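Local coordinates for protein protease (Penicillium cyclopium, PDB 5Z6O) that cleaves proteins as a subtilisin-type serine protease of the proteinase K kind, probably including casein, gelatin and collagen among its substrates, at residues G44-F52 with A214-K222. Sequence-based numbering, arbitrary orientation.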
# COMPACT_ATOMS: atom_id res chain seq x y z
N GLY A 44 4.62 -7.17 10.74
CA GLY A 44 4.05 -6.62 11.96
C GLY A 44 4.15 -5.11 12.01
O GLY A 44 4.80 -4.47 11.18
N ILE A 45 3.47 -4.52 12.98
CA ILE A 45 3.42 -3.06 13.13
C ILE A 45 3.71 -2.71 14.57
O ILE A 45 3.15 -3.32 15.49
CB ILE A 45 2.04 -2.51 12.75
CG1 ILE A 45 1.68 -2.84 11.32
CG2 ILE A 45 2.00 -0.98 12.97
CD1 ILE A 45 0.21 -2.51 11.03
N ASP A 46 4.53 -1.68 14.77
CA ASP A 46 4.72 -1.09 16.11
C ASP A 46 3.50 -0.25 16.39
O ASP A 46 3.48 0.96 16.13
CB ASP A 46 6.01 -0.28 16.16
CG ASP A 46 6.25 0.40 17.50
OD1 ASP A 46 5.50 0.13 18.45
OD2 ASP A 46 7.17 1.21 17.58
N ILE A 47 2.45 -0.89 16.91
CA ILE A 47 1.17 -0.22 17.04
C ILE A 47 1.21 0.87 18.10
O ILE A 47 0.34 1.74 18.10
CB ILE A 47 0.00 -1.20 17.32
CG1 ILE A 47 0.20 -1.93 18.63
CG2 ILE A 47 -0.21 -2.23 16.14
CD1 ILE A 47 -1.04 -2.66 19.07
N GLY A 48 2.24 0.88 18.94
CA GLY A 48 2.38 1.96 19.92
C GLY A 48 2.99 3.22 19.36
O GLY A 48 3.10 4.22 20.06
N HIS A 49 3.40 3.20 18.09
CA HIS A 49 4.11 4.34 17.53
C HIS A 49 3.22 5.56 17.50
O HIS A 49 2.03 5.48 17.20
CB HIS A 49 4.59 4.02 16.10
CG HIS A 49 5.64 4.97 15.60
ND1 HIS A 49 5.39 6.29 15.31
CD2 HIS A 49 6.94 4.77 15.30
CE1 HIS A 49 6.50 6.87 14.89
NE2 HIS A 49 7.46 5.97 14.89
N ALA A 50 3.80 6.72 17.78
CA ALA A 50 2.98 7.93 17.84
C ALA A 50 2.27 8.22 16.52
O ALA A 50 1.19 8.82 16.52
CB ALA A 50 3.83 9.13 18.25
N ASP A 51 2.84 7.79 15.39
CA ASP A 51 2.26 8.13 14.10
C ASP A 51 0.90 7.49 13.89
O ASP A 51 0.14 7.97 13.04
CB ASP A 51 3.20 7.68 12.96
CG ASP A 51 2.99 8.49 11.69
OD1 ASP A 51 2.83 9.71 11.80
OD2 ASP A 51 3.01 7.93 10.58
N PHE A 52 0.57 6.41 14.59
CA PHE A 52 -0.76 5.82 14.42
C PHE A 52 -1.81 6.39 15.36
O PHE A 52 -3.01 6.21 15.10
CB PHE A 52 -0.67 4.29 14.61
CG PHE A 52 0.30 3.66 13.64
CD1 PHE A 52 0.02 3.65 12.28
CD2 PHE A 52 1.48 3.13 14.08
CE1 PHE A 52 0.91 3.09 11.36
CE2 PHE A 52 2.42 2.57 13.17
CZ PHE A 52 2.12 2.55 11.81
N ALA A 214 9.03 7.24 6.41
CA ALA A 214 7.85 6.88 7.20
C ALA A 214 8.30 6.36 8.57
O ALA A 214 9.50 6.29 8.86
CB ALA A 214 7.00 5.81 6.48
N ALA A 215 7.33 5.98 9.41
CA ALA A 215 7.63 5.59 10.79
C ALA A 215 8.45 4.31 10.85
O ALA A 215 8.38 3.43 9.97
CB ALA A 215 6.31 5.36 11.55
N TYR A 216 9.22 4.16 11.92
CA TYR A 216 10.04 2.98 12.16
C TYR A 216 9.90 2.59 13.62
O TYR A 216 9.67 3.46 14.47
CB TYR A 216 11.50 3.31 11.82
CG TYR A 216 12.30 2.20 11.28
CD1 TYR A 216 11.97 1.58 10.08
CD2 TYR A 216 13.44 1.77 11.96
CE1 TYR A 216 12.74 0.55 9.58
CE2 TYR A 216 14.21 0.74 11.47
CZ TYR A 216 13.85 0.14 10.29
OH TYR A 216 14.64 -0.89 9.81
N PRO A 217 9.94 1.30 13.94
CA PRO A 217 9.71 0.88 15.34
C PRO A 217 10.55 1.66 16.34
O PRO A 217 11.73 1.95 16.11
CB PRO A 217 10.10 -0.59 15.32
CG PRO A 217 9.78 -1.05 13.91
CD PRO A 217 10.20 0.16 13.05
N GLY A 218 9.92 2.03 17.45
CA GLY A 218 10.61 2.72 18.52
C GLY A 218 10.49 4.22 18.49
O GLY A 218 11.18 4.87 19.27
N GLY A 219 9.67 4.78 17.60
CA GLY A 219 9.29 6.18 17.65
C GLY A 219 9.96 7.11 16.65
O GLY A 219 9.54 8.26 16.54
N GLY A 220 11.00 6.67 15.93
CA GLY A 220 11.62 7.48 14.91
C GLY A 220 11.04 7.23 13.52
O GLY A 220 9.93 6.73 13.35
N SER A 221 11.85 7.57 12.51
CA SER A 221 11.45 7.41 11.12
C SER A 221 12.63 6.91 10.32
O SER A 221 13.77 6.93 10.78
CB SER A 221 10.90 8.73 10.57
OG SER A 221 11.92 9.70 10.50
N LYS A 222 12.36 6.44 9.11
CA LYS A 222 13.40 5.88 8.26
C LYS A 222 13.02 6.15 6.81
O LYS A 222 11.84 6.19 6.49
CB LYS A 222 13.55 4.37 8.48
CG LYS A 222 14.77 3.78 7.81
CD LYS A 222 16.02 4.02 8.62
CE LYS A 222 16.20 2.98 9.72
NZ LYS A 222 17.51 3.13 10.44
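Both ring nitrogens of H49 are spoken for, one of them by G220, and the imidazole lies against the turn end of the hairpin built on strands 212-215 and 221-224. H49 NE2 donates to G220 O at 3.0 Å, landing on a lone pair in the carbonyl plane, while H49 ND1 accepts the amide of D51 from its own loop, almost exactly in the ring plane (D51 N to H49 ND1 3.0 Å, 172°). With CG anti to the backbone N (chi1 -164°), the H49 ring reaches across to the hairpin; A215 CB sits over one face, a CH-pi contact 3.7 Å from the H49 ring centroid, and Y216 O lies at the edge, 3.1 Å from H49 CD2. G220 O also takes the amide of Y216, so two donors grip it. Replacing H49 by an alanine is likely to cost G220 O one of them and strip the A215 methyl of its ring cover. Nearer the loop's start, D46 OD2 receives G218 N nearly head-on at 2.9 Å, gripping the type II turn Y216-G219. D51, its CB against A215 CB, sends its carboxylate to K85 N and S79 OG, the latter on helix 73-82, which begins at H73, probably the charge-relay histidine. With ND1 accepting and NE2 donating, H49 is likely to be neutral, its proton on NE2.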